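Local coordinates for molybdate-binding protein MolA (Haemophilus influenzae, PDB 3PSH) that binds molybdate and tungstate in the periplasm and serves as the solute-binding component of the low-affinity molybdate importer MolBCA, at residues V184-S198 against A211-V225. Residues are numbered along the deposited sequence; the frame is centred on the assembly and turned at random.
Sequences VRTYMANPDLGTYGS and AYNVAAATIKGFKQV. With MOO (molybdate ion), chain B.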
ATOM      1  N   VAL A 184       9.823 -15.330  12.464  1.00 15.20           N
ATOM      2  CA  VAL A 184      11.106 -14.821  11.862  1.00 15.86           C
ATOM      3  C   VAL A 184      11.184 -13.307  12.093  1.00 16.32           C
ATOM      4  O   VAL A 184      10.212 -12.569  11.734  1.00 16.76           O
ATOM      5  CB  VAL A 184      11.159 -15.146  10.334  1.00 14.51           C
ATOM      6  CG1 VAL A 184      12.453 -14.474   9.769  1.00 15.86           C
ATOM      7  CG2 VAL A 184      11.138 -16.633  10.090  1.00 14.05           C
ATOM      8  N   ARG A 185      12.235 -12.826  12.779  1.00 15.52           N
ATOM      9  CA  ARG A 185      12.418 -11.358  13.057  1.00 15.96           C
ATOM     10  C   ARG A 185      12.953 -10.629  11.837  1.00 16.67           C
ATOM     11  O   ARG A 185      14.076 -10.856  11.388  1.00 16.49           O
ATOM     12  CB  ARG A 185      13.347 -11.181  14.237  1.00 15.91           C
ATOM     13  CG  ARG A 185      12.598 -11.717  15.529  1.00 17.60           C
ATOM     14  CD  ARG A 185      13.454 -11.660  16.819  1.00 19.81           C
ATOM     15  NE  ARG A 185      14.099 -10.341  16.998  1.00 22.57           N
ATOM     16  CZ  ARG A 185      13.572  -9.184  17.437  1.00 30.15           C
ATOM     17  NH1 ARG A 185      12.250  -9.043  17.775  1.00 27.24           N
ATOM     18  NH2 ARG A 185      14.442  -8.133  17.533  1.00 27.30           N
ATOM     19  N   THR A 186      12.134  -9.650  11.350  1.00 16.37           N
ATOM     20  CA  THR A 186      12.298  -9.095  10.039  1.00 15.15           C
ATOM     21  C   THR A 186      12.269  -7.589  10.128  1.00 14.23           C
ATOM     22  O   THR A 186      11.605  -7.090  11.059  1.00 13.86           O
ATOM     23  CB  THR A 186      11.144  -9.634   9.139  1.00 17.36           C
ATOM     24  OG1 THR A 186      11.099 -11.086   9.147  1.00 15.87           O
ATOM     25  CG2 THR A 186      11.258  -9.187   7.729  1.00 19.53           C
ATOM     26  N   TYR A 187      12.975  -6.924   9.208  1.00 13.52           N
ATOM     27  CA  TYR A 187      13.061  -5.475   9.284  1.00 14.58           C
ATOM     28  C   TYR A 187      12.838  -4.936   7.893  1.00 16.76           C
ATOM     29  O   TYR A 187      13.456  -5.418   6.938  1.00 16.85           O
ATOM     30  CB  TYR A 187      14.491  -5.115   9.726  1.00 13.13           C
ATOM     31  CG  TYR A 187      14.737  -3.599   9.761  1.00 14.16           C
ATOM     32  CD1 TYR A 187      14.262  -2.819  10.856  1.00 14.02           C
ATOM     33  CD2 TYR A 187      15.468  -2.963   8.746  1.00 16.29           C
ATOM     34  CE1 TYR A 187      14.488  -1.411  10.892  1.00 14.94           C
ATOM     35  CE2 TYR A 187      15.684  -1.510   8.797  1.00 14.32           C
ATOM     36  CZ  TYR A 187      15.201  -0.798   9.891  1.00 15.32           C
ATOM     37  OH  TYR A 187      15.425   0.551   9.789  1.00 17.88           O
ATOM     38  N   MET A 188      12.028  -3.868   7.825  1.00 15.37           N
ATOM     39  CA  MET A 188      11.780  -3.193   6.568  1.00 14.88           C
ATOM     40  C   MET A 188      12.704  -1.952   6.450  1.00 15.26           C
ATOM     41  O   MET A 188      12.530  -0.997   7.157  1.00 15.22           O
ATOM     42  CB  MET A 188      10.258  -2.856   6.506  1.00 15.41           C
ATOM     43  CG  MET A 188       9.907  -2.002   5.374  1.00 18.12           C
ATOM     44  SD  MET A 188      10.381  -2.606   3.737  1.00 24.93           S
ATOM     45  CE  MET A 188       9.518  -3.965   3.666  1.00 19.17           C
ATOM     46  N   ALA A 189      13.617  -1.985   5.522  1.00 16.94           N
ATOM     47  CA  ALA A 189      14.578  -0.843   5.369  1.00 17.20           C
ATOM     48  C   ALA A 189      14.148   0.033   4.164  1.00 15.97           C
ATOM     49  O   ALA A 189      14.180  -0.391   3.023  1.00 16.63           O
ATOM     50  CB  ALA A 189      16.020  -1.434   5.133  1.00 17.55           C
ATOM     51  N   ASN A 190      13.625   1.218   4.479  1.00 16.19           N
ATOM     52  CA  ASN A 190      13.301   2.273   3.516  1.00 17.82           C
ATOM     53  C   ASN A 190      14.487   3.250   3.412  1.00 17.44           C
ATOM     54  O   ASN A 190      15.419   3.183   4.246  1.00 18.78           O
ATOM     55  CB  ASN A 190      11.991   2.981   3.914  1.00 17.40           C
ATOM     56  CG  ASN A 190      10.791   2.308   3.331  1.00 20.59           C
ATOM     57  OD1 ASN A 190      10.600   1.119   3.485  1.00 17.78           O
ATOM     58  ND2 ASN A 190       9.968   3.083   2.606  1.00 17.70           N
ATOM     59  N   PRO A 191      14.492   4.117   2.391  1.00 19.27           N
ATOM     60  CA  PRO A 191      15.615   5.069   2.160  1.00 18.87           C
ATOM     61  C   PRO A 191      15.916   5.888   3.378  1.00 20.95           C
ATOM     62  O   PRO A 191      15.068   6.101   4.297  1.00 19.06           O
ATOM     63  CB  PRO A 191      15.080   5.952   1.020  1.00 21.46           C
ATOM     64  CG  PRO A 191      14.295   4.983   0.222  1.00 20.21           C
ATOM     65  CD  PRO A 191      13.510   4.201   1.308  1.00 19.09           C
ATOM     66  N   ASP A 192      17.191   6.260   3.503  1.00 20.58           N
ATOM     67  CA  ASP A 192      17.555   7.174   4.599  1.00 22.09           C
ATOM     68  C   ASP A 192      17.171   6.747   6.047  1.00 19.49           C
ATOM     69  O   ASP A 192      16.572   7.554   6.751  1.00 21.75           O
ATOM     70  CB  ASP A 192      16.997   8.569   4.252  1.00 23.58           C
ATOM     71  CG  ASP A 192      17.556   9.063   2.942  1.00 31.62           C
ATOM     72  OD1 ASP A 192      18.798   8.980   2.775  1.00 38.21           O
ATOM     73  OD2 ASP A 192      16.764   9.459   2.055  1.00 31.91           O
ATOM     74  N   LEU A 193      17.436   5.486   6.424  1.00 20.49           N
ATOM     75  CA  LEU A 193      17.127   4.876   7.736  1.00 19.46           C
ATOM     76  C   LEU A 193      15.647   5.029   8.150  1.00 18.00           C
ATOM     77  O   LEU A 193      15.313   5.113   9.326  1.00 19.12           O
ATOM     78  CB  LEU A 193      18.078   5.282   8.863  1.00 21.49           C
ATOM     79  CG  LEU A 193      19.276   4.307   9.011  1.00 21.90           C
ATOM     80  CD1 LEU A 193      20.334   5.222   9.726  1.00 30.62           C
ATOM     81  CD2 LEU A 193      18.886   3.137   9.874  1.00 23.46           C
ATOM     82  N   GLY A 194      14.794   5.005   7.149  1.00 18.32           N
ATOM     83  CA  GLY A 194      13.320   5.067   7.416  1.00 17.16           C
ATOM     84  C   GLY A 194      12.832   3.616   7.671  1.00 17.25           C
ATOM     85  O   GLY A 194      13.323   2.655   7.053  1.00 16.89           O
ATOM     86  N   THR A 195      11.872   3.461   8.577  1.00 15.49           N
ATOM     87  CA  THR A 195      11.217   2.105   8.702  1.00 15.48           C
ATOM     88  C   THR A 195       9.793   2.303   9.090  1.00 17.19           C
ATOM     89  O   THR A 195       9.353   3.482   9.351  1.00 18.60           O
ATOM     90  CB  THR A 195      11.988   1.180   9.684  1.00 14.60           C
ATOM     91  OG1 THR A 195      11.501  -0.149   9.506  1.00 15.71           O
ATOM     92  CG2 THR A 195      11.642   1.513  11.154  1.00 13.71           C
ATOM     93  N   TYR A 196       9.043   1.224   9.185  1.00 14.51           N
ATOM     94  CA  TYR A 196       7.648   1.319   9.713  1.00 14.59           C
ATOM     95  C   TYR A 196       7.553   0.606  11.003  1.00 16.31           C
ATOM     96  O   TYR A 196       7.998  -0.571  11.180  1.00 19.14           O
ATOM     97  CB  TYR A 196       6.638   0.627   8.788  1.00 14.65           C
ATOM     98  CG  TYR A 196       6.600   1.217   7.389  1.00 12.70           C
ATOM     99  CD1 TYR A 196       5.515   2.025   6.914  1.00 14.44           C
ATOM    100  CD2 TYR A 196       7.623   0.922   6.425  1.00 13.40           C
ATOM    101  CE1 TYR A 196       5.470   2.485   5.513  1.00 12.71           C
ATOM    102  CE2 TYR A 196       7.597   1.454   5.134  1.00 15.69           C
ATOM    103  CZ  TYR A 196       6.559   2.272   4.647  1.00 10.61           C
ATOM    104  OH  TYR A 196       6.525   2.672   3.343  1.00 17.03           O
ATOM    105  N   GLY A 197       6.911   1.246  11.939  1.00 15.84           N
ATOM    106  CA  GLY A 197       6.705   0.640  13.171  1.00 15.39           C
ATOM    107  C   GLY A 197       5.227   0.202  13.338  1.00 16.43           C
ATOM    108  O   GLY A 197       4.575  -0.217  12.376  1.00 14.63           O
ATOM    109  N   SER A 198       4.627   0.383  14.526  1.00 16.70           N
ATOM    110  CA  SER A 198       3.249  -0.022  14.792  1.00 16.07           C
ATOM    111  C   SER A 198       2.199   0.800  13.965  1.00 14.93           C
ATOM    112  O   SER A 198       2.530   1.915  13.462  1.00 14.53           O
ATOM    113  CB  SER A 198       2.866   0.055  16.314  1.00 15.97           C
ATOM    114  OG  SER A 198       2.970   1.466  16.678  1.00 20.45           O
ATOM    115  N   ALA A 211       6.195 -14.106  10.378  1.00 12.02           N
ATOM    116  CA  ALA A 211       7.266 -13.236  10.713  1.00 13.19           C
ATOM    117  C   ALA A 211       6.795 -12.162  11.620  1.00 13.96           C
ATOM    118  O   ALA A 211       5.632 -12.165  12.012  1.00 14.21           O
ATOM    119  CB  ALA A 211       7.880 -12.586   9.411  1.00 10.55           C
ATOM    120  N   TYR A 212       7.699 -11.327  12.018  1.00 15.32           N
ATOM    121  CA  TYR A 212       7.416 -10.268  12.984  1.00 16.58           C
ATOM    122  C   TYR A 212       8.255  -9.065  12.674  1.00 16.81           C
ATOM    123  O   TYR A 212       9.431  -9.214  12.409  1.00 14.57           O
ATOM    124  CB  TYR A 212       7.774 -10.748  14.390  1.00 14.65           C
ATOM    125  CG  TYR A 212       7.657  -9.613  15.342  1.00 16.29           C
ATOM    126  CD1 TYR A 212       6.377  -8.917  15.447  1.00 17.06           C
ATOM    127  CD2 TYR A 212       8.796  -9.132  16.054  1.00 18.26           C
ATOM    128  CE1 TYR A 212       6.204  -7.783  16.297  1.00 16.78           C
ATOM    129  CE2 TYR A 212       8.658  -7.919  16.869  1.00 18.21           C
ATOM    130  CZ  TYR A 212       7.340  -7.280  16.961  1.00 15.79           C
ATOM    131  OH  TYR A 212       7.269  -6.164  17.772  1.00 18.38           O
ATOM    132  N   ASN A 213       7.668  -7.864  12.721  1.00 15.12           N
ATOM    133  CA  ASN A 213       8.342  -6.616  12.408  1.00 16.74           C
ATOM    134  C   ASN A 213       9.126  -6.170  13.647  1.00 15.04           C
ATOM    135  O   ASN A 213       8.487  -5.649  14.597  1.00 18.88           O
ATOM    136  CB  ASN A 213       7.287  -5.525  11.973  1.00 14.48           C
ATOM    137  CG  ASN A 213       7.927  -4.194  11.724  1.00 15.88           C
ATOM    138  OD1 ASN A 213       9.133  -4.035  11.850  1.00 14.26           O
ATOM    139  ND2 ASN A 213       7.127  -3.210  11.249  1.00 14.16           N
ATOM    140  N   VAL A 214      10.484  -6.290  13.651  1.00 15.51           N
ATOM    141  CA  VAL A 214      11.247  -5.963  14.886  1.00 17.81           C
ATOM    142  C   VAL A 214      11.033  -4.524  15.416  1.00 17.83           C
ATOM    143  O   VAL A 214      11.130  -4.312  16.629  1.00 19.91           O
ATOM    144  CB  VAL A 214      12.752  -6.238  14.690  1.00 16.50           C
ATOM    145  CG1 VAL A 214      12.896  -7.647  14.196  1.00 17.96           C
ATOM    146  CG2 VAL A 214      13.351  -5.317  13.634  1.00 18.17           C
ATOM    147  N   ALA A 215      10.704  -3.588  14.517  1.00 16.87           N
ATOM    148  CA  ALA A 215      10.575  -2.135  14.869  1.00 17.96           C
ATOM    149  C   ALA A 215       9.220  -1.840  15.549  1.00 18.94           C
ATOM    150  O   ALA A 215       9.100  -0.791  16.217  1.00 19.73           O
ATOM    151  CB  ALA A 215      10.646  -1.313  13.651  1.00 16.32           C
ATOM    152  N   ALA A 216       8.224  -2.721  15.399  1.00 18.51           N
ATOM    153  CA  ALA A 216       6.829  -2.350  15.725  1.00 20.11           C
ATOM    154  C   ALA A 216       6.476  -2.218  17.208  1.00 21.85           C
ATOM    155  O   ALA A 216       5.421  -1.626  17.575  1.00 21.35           O
ATOM    156  CB  ALA A 216       5.901  -3.321  15.081  1.00 18.90           C
ATOM    157  N   ALA A 217       7.273  -2.830  18.078  1.00 21.93           N
ATOM    158  CA  ALA A 217       7.125  -2.639  19.528  1.00 23.35           C
ATOM    159  C   ALA A 217       7.530  -1.271  20.106  1.00 22.50           C
ATOM    160  O   ALA A 217       7.092  -0.935  21.252  1.00 23.69           O
ATOM    161  CB  ALA A 217       7.896  -3.714  20.241  1.00 21.82           C
ATOM    162  N   THR A 218       8.411  -0.532  19.411  1.00 22.16           N
ATOM    163  CA  THR A 218       9.091   0.676  19.958  1.00 21.73           C
ATOM    164  C   THR A 218       8.931   1.926  19.029  1.00 23.05           C
ATOM    165  O   THR A 218       9.032   3.056  19.486  1.00 22.20           O
ATOM    166  CB  THR A 218      10.615   0.456  20.410  1.00 23.37           C
ATOM    167  OG1 THR A 218      11.459   0.258  19.274  1.00 23.28           O
ATOM    168  CG2 THR A 218      10.837  -0.743  21.387  1.00 27.29           C
ATOM    169  N   ILE A 219       8.622   1.676  17.755  1.00 19.92           N
ATOM    170  CA  ILE A 219       8.381   2.731  16.770  1.00 19.67           C
ATOM    171  C   ILE A 219       6.934   2.805  16.417  1.00 19.27           C
ATOM    172  O   ILE A 219       6.242   1.832  16.234  1.00 18.17           O
ATOM    173  CB  ILE A 219       9.279   2.563  15.464  1.00 19.44           C
ATOM    174  CG1 ILE A 219      10.767   2.326  15.795  1.00 16.85           C
ATOM    175  CG2 ILE A 219       9.211   3.848  14.578  1.00 17.93           C
ATOM    176  CD1 ILE A 219      11.416   3.449  16.685  1.00 20.71           C
ATOM    177  N   LYS A 220       6.454   4.054  16.308  1.00 18.56           N
ATOM    178  CA  LYS A 220       5.083   4.295  15.859  1.00 19.37           C
ATOM    179  C   LYS A 220       5.028   4.763  14.412  1.00 19.52           C
ATOM    180  O   LYS A 220       5.517   5.870  14.059  1.00 19.15           O
ATOM    181  CB  LYS A 220       4.474   5.362  16.787  1.00 19.97           C
ATOM    182  CG  LYS A 220       2.945   5.538  16.561  1.00 19.32           C
ATOM    183  CD  LYS A 220       2.541   6.938  17.184  1.00 23.42           C
ATOM    184  CE  LYS A 220       1.011   7.044  17.142  1.00 26.28           C
ATOM    185  NZ  LYS A 220       0.444   8.155  17.915  1.00 25.23           N
ATOM    186  N   GLY A 221       4.440   3.899  13.557  1.00 17.36           N
ATOM    187  CA  GLY A 221       4.286   4.259  12.156  1.00 17.36           C
ATOM    188  C   GLY A 221       5.577   4.571  11.450  1.00 19.20           C
ATOM    189  O   GLY A 221       6.611   3.877  11.642  1.00 18.95           O
ATOM    190  N   PHE A 222       5.550   5.487  10.497  1.00 16.89           N
ATOM    191  CA  PHE A 222       6.673   5.559   9.593  1.00 16.95           C
ATOM    192  C   PHE A 222       7.647   6.577  10.182  1.00 19.29           C
ATOM    193  O   PHE A 222       7.307   7.757  10.403  1.00 18.98           O
ATOM    194  CB  PHE A 222       6.263   5.920   8.152  1.00 17.69           C
ATOM    195  CG  PHE A 222       7.486   6.030   7.224  1.00 18.95           C
ATOM    196  CD1 PHE A 222       8.158   4.877   6.752  1.00 20.71           C
ATOM    197  CD2 PHE A 222       8.114   7.307   7.066  1.00 26.66           C
ATOM    198  CE1 PHE A 222       9.319   4.970   6.026  1.00 26.10           C
ATOM    199  CE2 PHE A 222       9.281   7.403   6.332  1.00 22.57           C
ATOM    200  CZ  PHE A 222       9.894   6.248   5.811  1.00 25.48           C
ATOM    201  N   LYS A 223       8.877   6.136  10.528  1.00 19.84           N
ATOM    202  CA  LYS A 223       9.843   7.040  11.201  1.00 19.79           C
ATOM    203  C   LYS A 223      11.268   6.834  10.712  1.00 20.40           C
ATOM    204  O   LYS A 223      11.582   5.718  10.239  1.00 19.11           O
ATOM    205  CB  LYS A 223       9.838   6.876  12.730  1.00 18.23           C
ATOM    206  CG  LYS A 223       8.519   7.264  13.427  1.00 18.06           C
ATOM    207  CD  LYS A 223       8.272   8.767  13.377  1.00 20.15           C
ATOM    208  CE  LYS A 223       6.797   9.070  13.747  1.00 23.94           C
ATOM    209  NZ  LYS A 223       6.194   8.485  14.989  1.00 24.17           N
ATOM    210  N   GLN A 224      12.121   7.862  10.849  1.00 23.28           N
ATOM    211  CA  GLN A 224      13.578   7.680  10.720  1.00 23.82           C
ATOM    212  C   GLN A 224      14.114   7.178  12.038  1.00 24.06           C
ATOM    213  O   GLN A 224      13.770   7.733  13.115  1.00 22.03           O
ATOM    214  CB  GLN A 224      14.293   9.013  10.404  1.00 25.83           C
ATOM    215  CG  GLN A 224      15.808   8.804  10.063  1.00 24.89           C
ATOM    216  CD  GLN A 224      16.513  10.038   9.501  1.00 26.27           C
ATOM    217  OE1 GLN A 224      16.529  11.088  10.146  1.00 30.41           O
ATOM    218  NE2 GLN A 224      17.107   9.906   8.309  1.00 27.21           N
ATOM    219  N   VAL A 225      14.900   6.094  11.966  1.00 23.15           N
ATOM    220  CA  VAL A 225      15.487   5.487  13.173  1.00 23.47           C
ATOM    221  C   VAL A 225      17.000   5.682  13.071  1.00 22.45           C
ATOM    222  O   VAL A 225      17.516   6.144  12.022  1.00 25.67           O
ATOM    223  CB  VAL A 225      15.031   3.995  13.275  1.00 22.12           C
ATOM    224  CG1 VAL A 225      13.418   3.974  13.232  1.00 24.37           C
ATOM    225  CG2 VAL A 225      15.527   3.146  12.134  1.00 19.87           C
TER
HETATM  226 MO   MOO B   1       2.805   3.810   2.054  1.00 33.20          MO
HETATM  227  O1  MOO B   1       4.089   2.937   2.725  1.00 14.90           O
HETATM  228  O2  MOO B   1       2.406   5.183   3.014  1.00 20.52           O
HETATM  229  O3  MOO B   1       1.423   2.821   1.971  1.00 16.87           O
HETATM  230  O4  MOO B   1       3.227   4.115   0.437  1.00 14.46           O
HETATM  231  O   HOH W   1      10.904  -2.778  10.251  1.00 19.33           O
HETATM  232  O   HOH W   2       4.200  -2.714  11.353  1.00 19.60           O
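Tyr196 carries its ring trans to its carbonyl carbon (chi1 -60°), whereas Phe222, on the paired strand, turns its CG trans to the backbone N (chi1 178°), and these two settings bring the rings together as an edge-to-face pair. CD1 of Phe222 stands over the centre of one Tyr196 face, with the ring planes 65° apart and the centroids separated by 4.9 Å. Positioned in this way, Tyr196 donates from OH to O1 of the molybdate at 2.5 Å, O1 lying at the ring edge, near its plane; His26, Gln27, Arg243, Gly279 and Tyr280 complete the site. CB of Asn190 meets the edge of Phe222 near CE1.

Tyr196 and Phe222 form a non-hydrogen-bonded pair of the two-stranded antiparallel sheet 194-196/222-224, and the neighbouring Thr195 and Lys223 exchange both backbone bonds. Where the sheet runs out, Asp192 O lies close to the amide plane of Gln224, whose NE2 donates to it at 2.9 Å from above the carbonyl plane.

Asn213 joins the end of strand 211-213 to that of strand 194-196. Its ND2 gives a hydrogen bond to Tyr196 O (2.8 Å) while OD1 accepts from Ala215 N in an Asx turn, and a water bridges OD1, Thr195 OG1 and Met188 N. Gly197 N bonds to Gly221 O at 2.7 Å. CG1 of Val214 rests over the centre of one face of the Arg185 guanidinium, whose NH2 is bonded to Trp233 O.

Strands 184-188 and 211-213, joined through helix 201-208 in a beta-alpha-beta crossover, run parallel in register from Val184-Ala211 to Thr186-Asn213, with 211-213 outermost in the four-stranded sheet and 237-240 on the other side of 184-188. The helix packs against Thr186 and Asn213, and Trp233 of helix 227-233 against Tyr187 and Val214.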